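Local coordinates for protein ancestral D-type dye decolorizing peroxidase (Geotrichum candidum, PDB 7ANV) that probably uses a haem cofactor to reduce hydrogen peroxide while oxidising dyes and related substrates, as a D-type dye-decolorizing peroxidase, at residues A[201-206]-A[366-371]. Numbering follows the deposited sequence.
Sequences ISQPAV and IRRGIP. With HEM (protoporphyrin IX containing Fe), chain B; OXY (oxygen molecule), chain K.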
loop_
_atom_site.group_PDB
_atom_site.type_symbol
_atom_site.label_atom_id
_atom_site.label_comp_id
_atom_site.label_asym_id
_atom_site.label_seq_id
_atom_site.Cartn_x
_atom_site.Cartn_y
_atom_site.Cartn_z
ATOM N N ILE A 201 6.492 0.217 8.917
ATOM C CA ILE A 201 6.819 -0.431 10.202
ATOM C C ILE A 201 6.246 -1.849 10.222
ATOM O O ILE A 201 6.977 -2.741 10.621
ATOM C CB ILE A 201 6.318 0.428 11.370
ATOM C CG1 ILE A 201 7.035 1.778 11.336
ATOM C CG2 ILE A 201 6.461 -0.311 12.687
ATOM C CD1 ILE A 201 6.479 2.789 12.308
ATOM N N SER A 202 4.949 -1.978 9.959
ATOM C CA SER A 202 4.178 -3.213 10.212
ATOM C C SER A 202 3.937 -3.944 8.899
ATOM O O SER A 202 3.118 -3.473 8.082
ATOM C CB SER A 202 2.887 -2.930 10.926
ATOM O OG SER A 202 2.238 -4.164 11.248
ATOM N N GLN A 203 4.515 -5.132 8.783
ATOM C CA GLN A 203 4.286 -6.024 7.625
ATOM C C GLN A 203 4.047 -7.394 8.219
ATOM O O GLN A 203 4.599 -7.702 9.269
ATOM C CB GLN A 203 5.513 -6.129 6.740
ATOM C CG GLN A 203 6.004 -4.787 6.192
ATOM C CD GLN A 203 5.347 -4.297 4.931
ATOM O OE1 GLN A 203 4.247 -4.707 4.576
ATOM N NE2 GLN A 203 6.125 -3.508 4.194
ATOM N N PRO A 204 3.311 -8.266 7.522
ATOM C CA PRO A 204 3.139 -9.638 8.001
ATOM C C PRO A 204 4.488 -10.345 7.892
ATOM O O PRO A 204 5.284 -10.123 6.955
ATOM C CB PRO A 204 2.055 -10.173 7.057
ATOM C CG PRO A 204 2.284 -9.388 5.777
ATOM C CD PRO A 204 2.623 -7.993 6.258
ATOM N N ALA A 205 4.760 -11.227 8.846
ATOM C CA ALA A 205 5.956 -12.084 8.783
ATOM C C ALA A 205 5.594 -13.307 7.955
ATOM O O ALA A 205 4.823 -14.149 8.409
ATOM C CB ALA A 205 6.396 -12.463 10.192
ATOM N N VAL A 206 6.199 -13.474 6.808
ATOM C CA VAL A 206 5.919 -14.645 5.940
ATOM C C VAL A 206 6.683 -15.873 6.449
ATOM O O VAL A 206 7.936 -15.908 6.432
ATOM C CB VAL A 206 6.257 -14.312 4.469
ATOM C CG1 VAL A 206 6.006 -15.495 3.551
ATOM C CG2 VAL A 206 5.469 -13.111 3.994
ATOM N N ILE A 366 1.396 -7.206 1.956
ATOM C CA ILE A 366 2.752 -6.611 1.976
ATOM C C ILE A 366 2.716 -5.295 1.208
ATOM O O ILE A 366 2.262 -5.297 0.050
ATOM C CB ILE A 366 3.754 -7.609 1.375
ATOM C CG1 ILE A 366 4.003 -8.726 2.375
ATOM C CG2 ILE A 366 5.036 -6.913 0.962
ATOM C CD1 ILE A 366 4.951 -9.764 1.865
ATOM N N ARG A 367 3.159 -4.227 1.831
ATOM C CA ARG A 367 3.120 -2.867 1.256
ATOM C C ARG A 367 4.515 -2.471 0.761
ATOM O O ARG A 367 5.494 -2.705 1.481
ATOM C CB ARG A 367 2.612 -1.834 2.262
ATOM C CG ARG A 367 1.156 -2.110 2.639
ATOM C CD ARG A 367 0.624 -1.263 3.769
ATOM N NE ARG A 367 1.419 -1.504 4.960
ATOM C CZ ARG A 367 2.126 -0.619 5.622
ATOM N NH1 ARG A 367 2.158 0.658 5.274
ATOM N NH2 ARG A 367 2.839 -1.013 6.658
ATOM N N ARG A 368 4.585 -1.944 -0.462
ATOM C CA ARG A 368 5.886 -1.578 -1.070
ATOM C C ARG A 368 5.768 -0.240 -1.780
ATOM O O ARG A 368 6.462 -0.066 -2.840
ATOM C CB ARG A 368 6.387 -2.630 -2.068
ATOM C CG ARG A 368 6.626 -3.997 -1.464
ATOM C CD ARG A 368 7.799 -4.089 -0.524
ATOM N NE ARG A 368 7.952 -5.479 -0.151
ATOM C CZ ARG A 368 8.344 -5.920 1.019
ATOM N NH1 ARG A 368 8.574 -5.080 2.004
ATOM N NH2 ARG A 368 8.398 -7.214 1.248
ATOM N N GLY A 369 4.972 0.652 -1.223
ATOM C CA GLY A 369 4.713 1.928 -1.923
ATOM C C GLY A 369 5.892 2.882 -1.785
ATOM O O GLY A 369 6.946 2.538 -1.173
ATOM N N ILE A 370 5.730 4.083 -2.298
ATOM C CA ILE A 370 6.741 5.160 -2.176
ATOM C C ILE A 370 5.989 6.471 -2.332
ATOM O O ILE A 370 5.071 6.557 -3.140
ATOM C CB ILE A 370 7.864 4.980 -3.218
ATOM C CG1 ILE A 370 9.007 5.949 -2.989
ATOM C CG2 ILE A 370 7.307 5.039 -4.625
ATOM C CD1 ILE A 370 10.237 5.655 -3.808
ATOM N N PRO A 371 6.352 7.523 -1.566
ATOM C CA PRO A 371 5.798 8.836 -1.820
ATOM C C PRO A 371 6.143 9.334 -3.236
ATOM O O PRO A 371 7.143 8.890 -3.816
ATOM C CB PRO A 371 6.490 9.703 -0.756
ATOM C CG PRO A 371 6.824 8.749 0.329
ATOM C CD PRO A 371 7.219 7.483 -0.392
HETATM C CHA HEM B . -0.060 1.410 7.733
HETATM C CHB HEM B . -0.352 5.852 5.821
HETATM C CHC HEM B . -3.085 4.053 2.167
HETATM C CHD HEM B . -3.076 -0.269 4.360
HETATM C C1A HEM B . 0.098 2.765 7.507
HETATM C C2A HEM B . 0.861 3.636 8.324
HETATM C C3A HEM B . 0.769 4.888 7.805
HETATM C C4A HEM B . -0.034 4.793 6.635
HETATM C CMA HEM B . 1.436 6.152 8.323
HETATM C CAA HEM B . 1.591 3.269 9.612
HETATM C CBA HEM B . 2.931 2.578 9.427
HETATM C CGA HEM B . 2.903 1.098 9.682
HETATM O O1A HEM B . 2.241 0.536 10.574
HETATM O O2A HEM B . 3.595 0.421 8.993
HETATM C C1B HEM B . -1.128 5.728 4.652
HETATM C C2B HEM B . -1.389 6.813 3.756
HETATM C C3B HEM B . -2.132 6.329 2.720
HETATM C C4B HEM B . -2.330 4.880 3.000
HETATM C CMB HEM B . -0.938 8.239 3.920
HETATM C CAB HEM B . -2.640 6.994 1.497
HETATM C CBB HEM B . -2.124 8.123 0.951
HETATM C C1C HEM B . -3.353 2.706 2.455
HETATM C C2C HEM B . -4.188 1.851 1.719
HETATM C C3C HEM B . -4.199 0.635 2.379
HETATM C C4C HEM B . -3.350 0.762 3.511
HETATM C CMC HEM B . -4.927 2.226 0.443
HETATM C CAC HEM B . -4.911 -0.611 2.084
HETATM C CBC HEM B . -6.020 -0.649 1.359
HETATM C C1D HEM B . -2.188 -0.140 5.428
HETATM C C2D HEM B . -1.853 -1.315 6.251
HETATM C C3D HEM B . -1.025 -0.831 7.200
HETATM C C4D HEM B . -0.866 0.618 6.943
HETATM C CMD HEM B . -2.296 -2.770 6.124
HETATM C CAD HEM B . -0.374 -1.625 8.311
HETATM C CBD HEM B . -1.292 -1.818 9.530
HETATM C CGD HEM B . -0.671 -2.724 10.551
HETATM O O1D HEM B . -0.715 -2.325 11.743
HETATM O O2D HEM B . -0.182 -3.839 10.239
HETATM N NA HEM B . -0.448 3.488 6.454
HETATM N NB HEM B . -1.685 4.613 4.155
HETATM N NC HEM B . -2.882 2.052 3.573
HETATM N ND HEM B . -1.622 1.004 5.880
HETATM FE FE HEM B . -1.682 2.764 5.095
HETATM O O1 OXY K . 0.018 2.281 3.726
HETATM O O2 OXY K . 0.709 2.171 2.660
HETATM O O HOH W 1 1.664 -4.432 5.507
#
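A bend at chi2 (-85°) of Gln203 and another at chi3 (-60°) of Arg367 bring an amide to a strand edge and a guanidinium over the haem. The amide of Gln203 imitates a neighbouring strand: OE1 accepts from Arg367 N at 3.0 Å, NE2 gives to Arg367 O at 2.9 Å, both bonds nearly straight and each lying on a lone pair in the carbonyl plane. The two bonds meet the outermost strand 366-372, whose backbone also pairs with strand 391-398, in the plane of the amide and fix its rotation. The side chain of Arg367 turns back toward the haem, laying one guanidinium face over the pyrrole at C3D and C4D. Arg367 NH2 is shared between Ser202 O (2.9 Å), which it meets from above the carbonyl plane, and the propionate atom HEM O2A (2.8 Å), which also receives the backbone N-H groups of Ile201 and Ser202. A water links Arg367 NE to Gln203 OE1. Further along 201-206, Pro204 CG packs on Ile366 CG1 and Val206 CG2 on Ile366 CD1. A leucine in place of Arg367 would probably cost HEM O2A this guanidinium contact and Asp199 its salt bridge to NH1. Arg367 NH1 also makes a weak bond of 3.1 Å to OXY O1, the dioxygen atom on the iron, a position consistent with a distal arginine that, as in other dye-decolorizing peroxidases, probably helps to polarise a bound peroxide.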